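Local coordinates for protein internalin C2 (Listeria monocytogenes serotype 4b str. F2365, PDB 4FHO) that probably takes part in bacterial adhesion and host-cell invasion, offering a curved leucine-rich-repeat surface, preceded by a helical cap, for binding other proteins, at residues Q80-T85 / G100-N105; L181-A186 / L203-L208; D45-A50 / L68-G73; T126-L131 / N145-I150; G111-K116 / G133-Q138. One frame throughout, in Å; residues are numbered along the deposited sequence. Where two conformers were deposited one is given.

Contact 1 of 5, residues Q80-T85 / G100-N105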
# COMPACT_ATOMS: atom_id res chain seq x y z
N GLN A 80 9.11 8.59 8.87
CA GLN A 80 10.45 8.27 8.39
C GLN A 80 10.80 6.84 8.76
O GLN A 80 11.85 6.57 9.32
CB GLN A 80 11.47 9.28 8.94
CG GLN A 80 11.23 10.71 8.45
CD GLN A 80 10.16 11.43 9.24
OE1 GLN A 80 10.14 11.37 10.47
NE2 GLN A 80 9.22 12.08 8.54
N ILE A 81 9.92 5.91 8.39
CA ILE A 81 10.07 4.50 8.74
C ILE A 81 10.95 3.87 7.66
O ILE A 81 10.70 4.08 6.48
CB ILE A 81 8.68 3.80 8.84
CG1 ILE A 81 7.87 4.37 10.02
CG2 ILE A 81 8.83 2.29 9.01
CD1 ILE A 81 6.38 4.11 9.94
N THR A 82 11.96 3.11 8.07
CA THR A 82 12.87 2.38 7.16
C THR A 82 12.75 0.84 7.22
O THR A 82 13.19 0.18 6.29
CB THR A 82 14.33 2.77 7.46
OG1 THR A 82 14.66 2.46 8.82
CG2 THR A 82 14.53 4.28 7.24
N ASP A 83 12.17 0.29 8.29
CA ASP A 83 12.15 -1.17 8.55
C ASP A 83 10.71 -1.63 8.82
O ASP A 83 10.08 -1.22 9.79
CB ASP A 83 13.04 -1.49 9.76
CG ASP A 83 13.14 -3.00 10.07
OD1 ASP A 83 12.78 -3.84 9.22
OD2 ASP A 83 13.59 -3.34 11.17
N LEU A 84 10.21 -2.51 7.96
CA LEU A 84 8.85 -3.05 8.06
C LEU A 84 8.80 -4.44 8.69
O LEU A 84 7.73 -5.04 8.76
CB LEU A 84 8.21 -3.06 6.66
CG LEU A 84 8.06 -1.69 5.99
CD1 LEU A 84 7.41 -1.85 4.63
CD2 LEU A 84 7.29 -0.70 6.86
N THR A 85 9.93 -4.93 9.20
CA THR A 85 10.02 -6.26 9.82
C THR A 85 8.96 -6.56 10.91
O THR A 85 8.42 -7.66 10.93
CB THR A 85 11.48 -6.54 10.31
OG1 THR A 85 12.33 -6.61 9.15
CG2 THR A 85 11.60 -7.85 11.09
N GLY A 100 5.14 8.16 1.57
CA GLY A 100 6.15 9.13 2.03
C GLY A 100 7.30 8.58 2.88
O GLY A 100 8.25 9.30 3.12
N ASN A 101 7.22 7.32 3.32
CA ASN A 101 8.24 6.72 4.15
C ASN A 101 9.41 6.25 3.29
O ASN A 101 9.19 5.68 2.24
CB ASN A 101 7.71 5.52 4.97
CG ASN A 101 6.82 5.96 6.12
OD1 ASN A 101 7.31 6.34 7.18
ND2 ASN A 101 5.51 5.92 5.91
N PRO A 102 10.66 6.43 3.76
CA PRO A 102 11.83 6.01 2.96
C PRO A 102 12.06 4.49 3.02
O PRO A 102 13.05 4.04 3.58
CB PRO A 102 12.97 6.79 3.64
CG PRO A 102 12.57 6.81 5.05
CD PRO A 102 11.09 7.06 5.02
N LEU A 103 11.14 3.72 2.45
CA LEU A 103 11.17 2.25 2.55
C LEU A 103 12.29 1.59 1.75
O LEU A 103 12.95 0.70 2.27
CB LEU A 103 9.83 1.63 2.15
CG LEU A 103 8.59 2.13 2.88
CD1 LEU A 103 7.38 1.49 2.23
CD2 LEU A 103 8.64 1.87 4.38
N LYS A 104 12.48 2.02 0.50
CA LYS A 104 13.50 1.55 -0.44
C LYS A 104 13.16 0.20 -1.07
O LYS A 104 13.40 0.00 -2.24
CB LYS A 104 14.93 1.54 0.14
CG LYS A 104 15.39 2.88 0.71
CD LYS A 104 16.20 3.72 -0.28
CE LYS A 104 17.31 4.50 0.40
NZ LYS A 104 16.72 5.55 1.27
N ASN A 105 12.65 -0.72 -0.27
CA ASN A 105 12.03 -1.94 -0.76
C ASN A 105 10.85 -2.30 0.14
O ASN A 105 10.76 -1.80 1.26
CB ASN A 105 13.07 -3.07 -0.79
CG ASN A 105 13.45 -3.55 0.59
OD1 ASN A 105 12.80 -4.43 1.16
ND2 ASN A 105 14.51 -2.97 1.15
O HOH W 1 8.13 11.66 5.47
O HOH W 2 15.11 0.68 4.16
O HOH W 3 11.54 -0.95 4.17
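The backbone N of Ile81 donates to Asn101 OD1 at 2.9 Å, in a fairly straight bond (162° at the hydrogen) that meets the amide oxygen from slightly off its plane. OD1 also lies against the Ile81 side chain, 3.3 Å from its CB. The other end of the Asn101 amide turns to the backbone: ND2 donates to the carbonyl oxygens of Leu76 and Leu98, so both ends of the group are engaged and its rotation is fixed. With CG turned away from its own carbonyl carbon (chi1 -73°), Asn101 can carry the amide to the preceding turn of the chain. Pro102 follows as the centre of an inverse gamma turn, and its ring meets backbone and side chain: CD sits 3.3 Å from Ile81 O and CG approaches Thr82 CG2. Deeper in, Leu103 CD2 touches both Ile81 O and the branched end of Leu84, whose CD2 is 3.8 Å from it; the two leucine side chains cross at about a right angle. Between the carbonyls of Thr82 and Leu103 the polar link is made by water. One water donates to both Thr82 O and Leu103 O, at 2.9 Å each; a second lies equally close to both, though with other acceptors competing for its two protons it may not serve both at once. The loop 80-85 follows strand 73-75, the loop 100-105 follows strand 95-97, and Asn101 joins successive coils of the solenoid at the turns that leave the strands of the parallel sheet.

Contact 2 of 5, residues L181-A186 / L203-L208. With SO4 (sulfate ion), chain C.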
# COMPACT_ATOMS: atom_id res chain seq x y z
N LEU A 181 -10.50 -3.79 -13.03
CA LEU A 181 -10.00 -2.40 -12.95
C LEU A 181 -11.00 -1.38 -13.49
O LEU A 181 -11.41 -1.47 -14.66
CB LEU A 181 -8.68 -2.19 -13.70
CG LEU A 181 -7.35 -2.56 -13.06
CD1 LEU A 181 -6.24 -2.25 -14.05
CD2 LEU A 181 -7.12 -1.85 -11.73
N THR A 182 -11.38 -0.42 -12.64
CA THR A 182 -12.16 0.75 -13.04
C THR A 182 -11.32 2.04 -13.18
O THR A 182 -11.72 2.93 -13.93
CB THR A 182 -13.35 0.99 -12.09
OG1 THR A 182 -12.90 0.97 -10.73
CG2 THR A 182 -14.40 -0.09 -12.28
N THR A 183 -10.19 2.14 -12.47
CA THR A 183 -9.30 3.29 -12.56
C THR A 183 -7.86 2.85 -12.80
O THR A 183 -7.33 2.01 -12.05
CB THR A 183 -9.37 4.16 -11.30
OG1 THR A 183 -10.72 4.60 -11.11
CG2 THR A 183 -8.43 5.37 -11.41
N LEU A 184 -7.26 3.38 -13.86
CA LEU A 184 -5.83 3.28 -14.10
C LEU A 184 -5.31 4.70 -14.20
O LEU A 184 -5.65 5.41 -15.14
CB LEU A 184 -5.49 2.51 -15.38
CG LEU A 184 -3.99 2.42 -15.71
CD1 LEU A 184 -3.23 1.68 -14.61
CD2 LEU A 184 -3.74 1.76 -17.06
N ARG A 185 -4.47 5.09 -13.25
CA ARG A 185 -3.80 6.38 -13.28
C ARG A 185 -2.32 6.14 -13.54
O ARG A 185 -1.65 5.52 -12.73
CB ARG A 185 -4.02 7.11 -11.97
CG ARG A 185 -5.44 7.63 -11.84
CD ARG A 185 -5.56 8.40 -10.56
NE ARG A 185 -6.86 9.04 -10.45
CZ ARG A 185 -7.20 9.90 -9.50
NH1 ARG A 185 -6.35 10.24 -8.51
NH2 ARG A 185 -8.42 10.42 -9.50
N ALA A 186 -1.85 6.62 -14.69
CA ALA A 186 -0.49 6.34 -15.17
C ALA A 186 0.18 7.55 -15.83
O ALA A 186 1.01 7.37 -16.72
CB ALA A 186 -0.51 5.15 -16.11
N LEU A 203 -13.10 -0.23 -17.27
CA LEU A 203 -12.37 1.03 -17.10
C LEU A 203 -13.30 2.23 -17.25
O LEU A 203 -14.01 2.37 -18.26
CB LEU A 203 -11.18 1.17 -18.08
CG LEU A 203 -9.89 0.43 -17.79
CD1 LEU A 203 -8.97 0.55 -18.99
CD2 LEU A 203 -9.21 1.00 -16.54
N ILE A 204 -13.33 3.05 -16.19
CA ILE A 204 -14.06 4.30 -16.13
C ILE A 204 -13.12 5.50 -16.35
O ILE A 204 -13.46 6.42 -17.11
CB ILE A 204 -14.81 4.45 -14.78
CG1 ILE A 204 -15.72 3.24 -14.51
CG2 ILE A 204 -15.64 5.74 -14.78
CD1 ILE A 204 -16.48 3.33 -13.20
N GLU A 205 -11.96 5.48 -15.71
CA GLU A 205 -11.03 6.61 -15.67
C GLU A 205 -9.65 6.09 -16.02
O GLU A 205 -9.13 5.22 -15.33
CB GLU A 205 -11.06 7.24 -14.27
CG GLU A 205 -10.00 8.30 -13.97
CD GLU A 205 -10.22 8.97 -12.62
OE1 GLU A 205 -11.25 9.65 -12.46
OE2 GLU A 205 -9.37 8.83 -11.71
N VAL A 206 -9.07 6.62 -17.10
CA VAL A 206 -7.73 6.27 -17.55
C VAL A 206 -6.92 7.56 -17.67
O VAL A 206 -7.24 8.41 -18.47
CB VAL A 206 -7.74 5.50 -18.87
CG1 VAL A 206 -6.34 4.99 -19.22
CG2 VAL A 206 -8.68 4.31 -18.77
N HIS A 207 -5.89 7.72 -16.84
CA HIS A 207 -5.04 8.92 -16.88
C HIS A 207 -3.72 8.52 -17.49
O HIS A 207 -2.96 7.74 -16.90
CB HIS A 207 -4.87 9.54 -15.49
CG HIS A 207 -6.08 10.30 -14.98
ND1 HIS A 207 -6.02 11.04 -13.84
CD2 HIS A 207 -7.36 10.43 -15.46
CE1 HIS A 207 -7.22 11.60 -13.62
NE2 HIS A 207 -8.03 11.24 -14.62
N LEU A 208 -3.44 9.05 -18.69
CA LEU A 208 -2.22 8.72 -19.45
C LEU A 208 -1.48 9.97 -19.96
O LEU A 208 -0.83 9.91 -20.98
CB LEU A 208 -2.59 7.78 -20.61
CG LEU A 208 -3.05 6.36 -20.25
CD1 LEU A 208 -3.70 5.70 -21.45
CD2 LEU A 208 -1.93 5.48 -19.74
S SO4 C . -7.84 12.32 -6.03
O1 SO4 C . -7.98 13.74 -6.47
O2 SO4 C . -6.43 11.90 -6.20
O3 SO4 C . -8.23 12.17 -4.61
O4 SO4 C . -8.72 11.47 -6.87
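Strands 183-185 and 205-207 run parallel, 9° apart, with their axes 4.7 Å from each other and Thr183, Leu184 and Arg185 level with Glu205, Val206 and His207. Leu184 receives from His207 N and donates to Glu205 O, while at the entry to the strands Thr182 O takes two protons, from Ile204 N (2.8 Å) and from Glu205 N. The side chains divide between two faces. On that of Thr183, Arg185, Glu205 and His207, the arginine reaches out in an extended chain and grips the carboxylate side-on: NE lies 2.8 Å and NH2 2.9 Å from the same oxygen, Glu205 OE2, the guanidinium and carboxylate planes being 16° apart. The rest of the guanidinium edge holds a sulfate ion, probably from the crystallisation liquor, with NH1 2.8 Å from its O2 and NH2 2.8 Å from its O4. Carboxylate and, in this crystal, sulfate together probably fix the rotation of the guanidinium. The His207 ring runs alongside the arginine, its ND1 4.0 Å from Arg185 CG. On the other face Leu184 and Val206 point into the buried interior, where Leu203 CD2 reaches Leu184 CB and Ala186 CB meets Leu208 CD2. Alternation of buried aliphatic residues with outward polar ones on short parallel strands is the signature of a leucine-rich repeat, whose concave sheet face carries the polar set.

Contact 3 of 5, residues D45-A50 / L68-G73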
# COMPACT_ATOMS: atom_id res chain seq x y z
N ASP A 45 -5.46 -5.52 25.93
CA ASP A 45 -5.56 -4.11 25.47
C ASP A 45 -5.00 -3.96 24.06
O ASP A 45 -5.61 -3.31 23.21
CB ASP A 45 -4.79 -3.14 26.37
CG ASP A 45 -5.33 -3.08 27.78
OD1 ASP A 45 -6.48 -2.62 27.94
OD2 ASP A 45 -4.60 -3.46 28.71
N LEU A 46 -3.84 -4.57 23.83
CA LEU A 46 -3.21 -4.59 22.50
C LEU A 46 -4.06 -5.35 21.47
O LEU A 46 -4.21 -4.89 20.35
CB LEU A 46 -1.78 -5.17 22.59
CG LEU A 46 -0.76 -4.41 23.45
CD1 LEU A 46 0.62 -5.03 23.31
CD2 LEU A 46 -0.68 -2.94 23.05
N ASP A 47 -4.63 -6.49 21.87
CA ASP A 47 -5.53 -7.28 20.99
C ASP A 47 -6.84 -6.57 20.61
O ASP A 47 -7.46 -6.94 19.61
CB ASP A 47 -5.81 -8.69 21.58
CG ASP A 47 -4.61 -9.66 21.44
OD1 ASP A 47 -3.73 -9.47 20.57
OD2 ASP A 47 -4.55 -10.64 22.19
N GLY A 48 -7.26 -5.56 21.39
CA GLY A 48 -8.41 -4.71 21.07
C GLY A 48 -8.17 -3.53 20.13
O GLY A 48 -9.12 -2.82 19.81
N ILE A 49 -6.92 -3.30 19.68
CA ILE A 49 -6.62 -2.22 18.71
C ILE A 49 -6.92 -2.73 17.30
O ILE A 49 -6.20 -3.58 16.78
CB ILE A 49 -5.16 -1.72 18.80
CG1 ILE A 49 -4.85 -1.22 20.22
CG2 ILE A 49 -4.92 -0.58 17.79
CD1 ILE A 49 -3.44 -0.73 20.43
N ALA A 50 -7.97 -2.20 16.69
CA ALA A 50 -8.36 -2.54 15.32
C ALA A 50 -7.66 -1.65 14.29
O ALA A 50 -7.25 -2.14 13.25
CB ALA A 50 -9.88 -2.46 15.17
N LEU A 68 0.21 -6.25 18.02
CA LEU A 68 -1.15 -5.87 17.63
C LEU A 68 -1.71 -6.94 16.67
O LEU A 68 -1.84 -6.70 15.47
CB LEU A 68 -1.17 -4.45 17.06
CG LEU A 68 -0.48 -3.37 17.91
CD1 LEU A 68 -0.68 -2.01 17.26
CD2 LEU A 68 -0.97 -3.34 19.34
N ASN A 69 -2.08 -8.10 17.24
CA ASN A 69 -2.51 -9.29 16.46
C ASN A 69 -3.73 -9.03 15.56
O ASN A 69 -3.74 -9.45 14.41
CB ASN A 69 -2.82 -10.50 17.36
CG ASN A 69 -1.61 -10.98 18.12
OD1 ASN A 69 -0.60 -11.41 17.53
ND2 ASN A 69 -1.68 -10.91 19.44
N ASN A 70 -4.72 -8.31 16.09
CA ASN A 70 -5.99 -8.06 15.40
C ASN A 70 -6.05 -6.71 14.68
O ASN A 70 -7.15 -6.25 14.35
CB ASN A 70 -7.16 -8.20 16.40
CG ASN A 70 -7.18 -9.57 17.08
OD1 ASN A 70 -6.91 -10.58 16.44
ND2 ASN A 70 -7.46 -9.59 18.38
N LEU A 71 -4.88 -6.09 14.42
CA LEU A 71 -4.79 -4.82 13.67
C LEU A 71 -5.34 -5.04 12.25
O LEU A 71 -4.99 -6.03 11.59
CB LEU A 71 -3.35 -4.32 13.60
CG LEU A 71 -3.12 -2.88 13.10
CD1 LEU A 71 -3.71 -1.86 14.05
CD2 LEU A 71 -1.63 -2.66 12.92
N ILE A 72 -6.25 -4.16 11.84
CA ILE A 72 -6.95 -4.17 10.55
C ILE A 72 -6.46 -3.03 9.64
O ILE A 72 -6.25 -3.25 8.45
CB ILE A 72 -8.48 -4.09 10.77
CG1 ILE A 72 -9.01 -5.42 11.32
CG2 ILE A 72 -9.24 -3.78 9.48
CD1 ILE A 72 -10.44 -5.35 11.83
N GLY A 73 -6.30 -1.83 10.20
CA GLY A 73 -5.88 -0.63 9.45
C GLY A 73 -4.67 0.02 10.09
O GLY A 73 -4.65 0.23 11.30
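The last turn of helix 43-47 and the chain leaving it lie against a type I turn from Leu68 to Leu71, and the two backbones close up toward Ala50 and Leu71, whose CA atoms are 4.5 Å apart. Two asparagines of the turn hold Asp47. Asn69 ND2 donates to Asp47 OD1 at 2.7 Å, the oxygen offering its syn lone pair and lying close to the Asn69 amide plane; carboxylate and amide are turned 47° against each other. The same nitrogen also donates to Glu7 O, while Asp47 OD1 has a further, weak bond from Gln43 NE2. Next to it Asn70 ND2 reaches Asp47 O at 2.9 Å, and Asn70 OD1 is taken by Lys92 NZ. Thus both the carboxylate and the main-chain carbonyl of Asp47 are engaged by the turn. Beneath this polar layer, Leu68 CD2 packs against both Leu46 and Ile49, 3.7 Å from Leu46 CD2 and 3.8 Å from Ile49 CD1, and Ile49 CG2 runs beside Leu71 CD1. Phe19 and Val28 cover the same hydrophobic patch. Ile49 O is buried here and has no partner in the model. Further on, Ala50 O accepts two protons in its carbonyl plane, from Ile72 N (2.7 Å) and Gly73 N (3.2 Å), the link that starts pairing of strands 51-53 and 73-75. The arrangement is that of the helical N-terminal cap of internalins, whose last helix leads through a short connection into the first strand of the repeat sheet and shares its hydrophobic core.

Contact 4 of 5, residues T126-L131 / N145-I150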
# COMPACT_ATOMS: atom_id res chain seq x y z
N THR A 126 11.95 0.72 -6.23
CA THR A 126 12.21 0.47 -7.66
C THR A 126 11.55 -0.82 -8.17
O THR A 126 11.50 -1.02 -9.36
CB THR A 126 13.73 0.41 -7.93
OG1 THR A 126 14.30 -0.70 -7.24
CG2 THR A 126 14.41 1.70 -7.43
N ASP A 127 11.02 -1.65 -7.28
CA ASP A 127 10.72 -3.05 -7.55
C ASP A 127 9.46 -3.43 -6.76
O ASP A 127 9.41 -3.20 -5.56
CB ASP A 127 11.94 -3.88 -7.06
CG ASP A 127 11.87 -5.35 -7.42
OD1 ASP A 127 11.03 -5.76 -8.25
OD2 ASP A 127 12.71 -6.10 -6.88
N VAL A 128 8.46 -4.01 -7.41
CA VAL A 128 7.20 -4.47 -6.75
C VAL A 128 7.05 -6.01 -6.72
O VAL A 128 5.97 -6.54 -6.40
CB VAL A 128 5.95 -3.77 -7.34
CG1 VAL A 128 5.97 -2.29 -6.99
CG2 VAL A 128 5.82 -4.00 -8.83
N THR A 129 8.15 -6.72 -6.94
CA THR A 129 8.17 -8.19 -6.88
C THR A 129 7.54 -8.79 -5.60
O THR A 129 6.76 -9.74 -5.71
CB THR A 129 9.58 -8.76 -7.13
OG1 THR A 129 10.14 -8.19 -8.31
CG2 THR A 129 9.49 -10.23 -7.42
N PRO A 130 7.80 -8.21 -4.40
CA PRO A 130 7.15 -8.71 -3.18
C PRO A 130 5.62 -8.64 -3.14
O PRO A 130 5.01 -9.33 -2.33
CB PRO A 130 7.76 -7.83 -2.08
CG PRO A 130 9.11 -7.49 -2.62
CD PRO A 130 8.79 -7.17 -4.05
N LEU A 131 4.99 -7.84 -3.99
CA LEU A 131 3.53 -7.73 -4.01
C LEU A 131 2.82 -8.90 -4.72
O LEU A 131 1.61 -9.06 -4.54
CB LEU A 131 3.09 -6.38 -4.62
CG LEU A 131 3.77 -5.09 -4.10
CD1 LEU A 131 3.02 -3.85 -4.59
CD2 LEU A 131 3.90 -5.06 -2.58
N ASN A 145 7.54 6.81 -7.48
CA ASN A 145 8.65 5.90 -7.21
C ASN A 145 9.52 5.83 -8.48
O ASN A 145 9.49 6.75 -9.30
CB ASN A 145 8.04 4.57 -6.75
CG ASN A 145 7.46 4.66 -5.35
OD1 ASN A 145 8.17 4.99 -4.42
ND2 ASN A 145 6.17 4.41 -5.20
N GLN A 146 10.34 4.80 -8.62
CA GLN A 146 11.14 4.60 -9.84
C GLN A 146 10.95 3.17 -10.34
O GLN A 146 11.90 2.47 -10.63
CB GLN A 146 12.61 4.93 -9.57
CG GLN A 146 12.81 6.38 -9.13
CD GLN A 146 14.24 6.77 -8.83
OE1 GLN A 146 15.19 6.15 -9.32
NE2 GLN A 146 14.41 7.80 -8.02
N ILE A 147 9.68 2.77 -10.44
CA ILE A 147 9.28 1.43 -10.84
C ILE A 147 9.27 1.37 -12.37
O ILE A 147 8.75 2.27 -13.04
CB ILE A 147 7.88 1.06 -10.29
CG1 ILE A 147 7.91 1.01 -8.74
CG2 ILE A 147 7.40 -0.29 -10.87
CD1 ILE A 147 6.55 1.17 -8.10
N THR A 148 9.84 0.30 -12.91
CA THR A 148 9.87 0.01 -14.33
C THR A 148 8.95 -1.16 -14.68
O THR A 148 8.09 -1.03 -15.53
CB THR A 148 11.32 -0.27 -14.80
OG1 THR A 148 11.90 -1.31 -14.01
CG2 THR A 148 12.17 0.97 -14.63
N ASN A 149 9.09 -2.28 -13.97
CA ASN A 149 8.44 -3.55 -14.33
C ASN A 149 7.14 -3.77 -13.52
O ASN A 149 7.18 -3.74 -12.31
CB ASN A 149 9.44 -4.69 -14.07
CG ASN A 149 9.01 -6.02 -14.68
OD1 ASN A 149 8.05 -6.10 -15.45
ND2 ASN A 149 9.75 -7.07 -14.35
N ILE A 150 6.02 -3.99 -14.23
CA ILE A 150 4.70 -4.28 -13.64
C ILE A 150 4.40 -5.80 -13.65
O ILE A 150 3.35 -6.23 -13.17
CB ILE A 150 3.58 -3.51 -14.37
CG1 ILE A 150 3.82 -2.00 -14.35
CG2 ILE A 150 2.21 -3.71 -13.73
CD1 ILE A 150 2.65 -1.26 -14.98
O HOH W 4 10.60 -2.45 -11.57
O HOH W 5 8.92 -4.41 -10.18
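Val128 CG1 packs against Ile147 CD1 at 3.7 Å, the two side chains crossing at about a right angle. The second methyl of the valine, CG2, turns the other way and lies 3.7 Å from Asn149 O. Nearer the surface, Thr126 CA approaches Gln146 O at 3.6 Å in a CA-H...O contact, and Ile147 CG1 lies over the Thr126 carbonyl. No direct hydrogen bond spans the two segments; two waters do that work. One donates to Thr126 O and accepts from Asn149 N, each at 2.8 Å, and the other accepts from Val128 N and donates to Asn149 O, again at 2.8 Å, so both polar backbone atoms of Asn149 are served. In a second shell, Asp127 OD1 takes the hydroxyl proton of Thr129 at 2.6 Å and steadies the start of the 3-10 turn 129-131. Ile147 N is held by Asn167 OD1, and the Asn145 amide bonds to Leu120 O and Leu142 O, which set the opposing loop in place. The chemistry implies that the two loops are joined through an aliphatic contact and two bridging waters, without direct hydrogen bonds.

Contact 5 of 5, residues G111-K116 / G133-Q138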
# COMPACT_ATOMS: atom_id res chain seq x y z
N GLY A 111 4.37 -11.56 2.76
CA GLY A 111 3.51 -12.51 3.48
C GLY A 111 2.16 -11.96 3.93
O GLY A 111 1.31 -12.73 4.39
N LEU A 112 1.93 -10.66 3.80
CA LEU A 112 0.69 -10.04 4.29
C LEU A 112 -0.47 -10.25 3.30
O LEU A 112 -0.98 -9.28 2.72
CB LEU A 112 0.91 -8.53 4.58
CG LEU A 112 2.06 -8.16 5.53
CD1 LEU A 112 2.05 -6.66 5.78
CD2 LEU A 112 2.00 -8.90 6.84
N GLN A 113 -0.90 -11.50 3.13
CA GLN A 113 -1.91 -11.90 2.11
C GLN A 113 -3.29 -11.26 2.33
O GLN A 113 -4.03 -11.04 1.36
CB GLN A 113 -2.06 -13.44 2.04
CG GLN A 113 -2.89 -13.93 0.85
CD GLN A 113 -2.84 -15.44 0.61
OE1 GLN A 113 -2.41 -16.22 1.48
NE2 GLN A 113 -3.28 -15.86 -0.57
N SER A 114 -3.61 -10.92 3.58
CA SER A 114 -4.88 -10.23 3.92
C SER A 114 -5.05 -8.80 3.37
O SER A 114 -6.19 -8.29 3.38
CB SER A 114 -5.09 -10.21 5.44
OG SER A 114 -4.04 -9.57 6.13
N ILE A 115 -3.97 -8.15 2.89
CA ILE A 115 -4.04 -6.72 2.46
C ILE A 115 -4.96 -6.49 1.25
O ILE A 115 -4.79 -7.13 0.20
CB ILE A 115 -2.65 -6.10 2.19
CG1 ILE A 115 -1.83 -6.03 3.48
CG2 ILE A 115 -2.77 -4.66 1.69
CD1 ILE A 115 -0.42 -5.48 3.29
N LYS A 116 -5.94 -5.60 1.42
CA LYS A 116 -6.86 -5.16 0.36
C LYS A 116 -6.49 -3.78 -0.21
O LYS A 116 -6.66 -3.56 -1.40
CB LYS A 116 -8.30 -5.10 0.87
CG LYS A 116 -8.93 -6.46 1.13
CD LYS A 116 -10.16 -6.32 2.03
CE LYS A 116 -11.34 -7.17 1.61
NZ LYS A 116 -12.55 -6.69 2.34
N GLY A 133 2.28 -12.01 -4.27
CA GLY A 133 1.47 -12.88 -3.39
C GLY A 133 0.26 -12.24 -2.71
O GLY A 133 -0.51 -12.94 -2.02
N LEU A 134 0.09 -10.93 -2.90
CA LEU A 134 -0.99 -10.16 -2.25
C LEU A 134 -2.25 -10.25 -3.11
O LEU A 134 -2.72 -9.25 -3.68
CB LEU A 134 -0.54 -8.73 -2.01
CG LEU A 134 0.77 -8.55 -1.26
CD1 LEU A 134 0.97 -7.08 -0.90
CD2 LEU A 134 0.86 -9.41 -0.01
N SER A 135 -2.80 -11.46 -3.16
CA SER A 135 -3.88 -11.83 -4.09
C SER A 135 -5.23 -11.17 -3.77
O SER A 135 -6.10 -11.12 -4.64
CB SER A 135 -4.06 -13.36 -4.13
OG SER A 135 -4.36 -13.87 -2.84
N ASN A 136 -5.40 -10.69 -2.54
CA ASN A 136 -6.61 -9.93 -2.14
C ASN A 136 -6.55 -8.42 -2.40
O ASN A 136 -7.51 -7.73 -2.07
CB ASN A 136 -6.96 -10.23 -0.67
CG ASN A 136 -7.39 -11.67 -0.47
OD1 ASN A 136 -8.27 -12.17 -1.15
ND2 ASN A 136 -6.76 -12.34 0.48
N LEU A 137 -5.48 -7.92 -3.01
CA LEU A 137 -5.29 -6.47 -3.20
C LEU A 137 -6.34 -5.93 -4.19
O LEU A 137 -6.56 -6.50 -5.27
CB LEU A 137 -3.85 -6.18 -3.66
CG LEU A 137 -3.03 -4.91 -3.47
CD1 LEU A 137 -3.15 -4.29 -2.08
CD2 LEU A 137 -1.58 -5.29 -3.78
N GLN A 138 -7.06 -4.89 -3.75
CA GLN A 138 -8.11 -4.21 -4.50
C GLN A 138 -7.70 -2.80 -4.94
O GLN A 138 -8.05 -2.38 -6.04
CB GLN A 138 -9.40 -4.12 -3.66
CG GLN A 138 -10.06 -5.46 -3.41
CD GLN A 138 -11.36 -5.38 -2.61
OE1 GLN A 138 -11.67 -4.36 -2.00
NE2 GLN A 138 -12.11 -6.46 -2.61
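This is a repeat-to-repeat contact between two equivalent loops, each leading into a strand of the parallel sheet: the loop 111-116 runs into strand 117-119, and the loop 133-138 into strand 139-141. Both have the same shape, an inverse gamma turn centred on a leucine (Leu112, Leu134) and a type I turn that begins there, so one loop stacks on the other one repeat further along. The side chains of the second loop reach back to the first. Asn136 ND2 donates to Gln113 O at 3.1 Å, coming from above the carbonyl plane and not at a lone pair. In return Gln113, whose side chain leaves opposite its own backbone N (chi1 -170°) and stays extended, brings NE2 to Ser135 OG at 3.2 Å; this bond is almost straight, 176° at the hydrogen, and lies in the glutamine amide plane. Below them Leu134 CD2 presses on the Leu112 carbonyl, 3.3 Å from its O. Ile115 and Leu137 lie side by side in the interior, with CG2 of the isoleucine 3.8 Å from CD1 of the leucine, and Leu118 packs on Leu137 from the strand. Lys116 CA makes a CA-H...O contact of 3.6 Å with Asn136 O. At the strand entrance Lys116 O accepts from Gln138 N at 2.7 Å, in the carbonyl plane and on a lone pair. Turn upon turn in register, with an interior of aliphatic side chains and a polar outer edge, is the stacking of a leucine-rich-repeat solenoid.

Contacts 1, 2, 4 and 5 join neighbouring turns of the solenoid, and contact 3 joins its helical cap to the first of them, about 34 Å from contact 2, centre to centre. Contact 2 alone lies on paired strands, with a full ladder of backbone bonds and a charged outer face. Contacts 3 and 5 hold the loops entering strands and share a plan: an asparagine of the later turn bonds to a carbonyl of the earlier one, although contact 3 adds a carboxylate and the cap helix. Contacts 1 and 4 join loops that follow strands and both include bridging waters, which supplement a direct asparagine bond in contact 1 and provide all the polar bridging in contact 4. All five are partly buried, with contact 4 the most exposed.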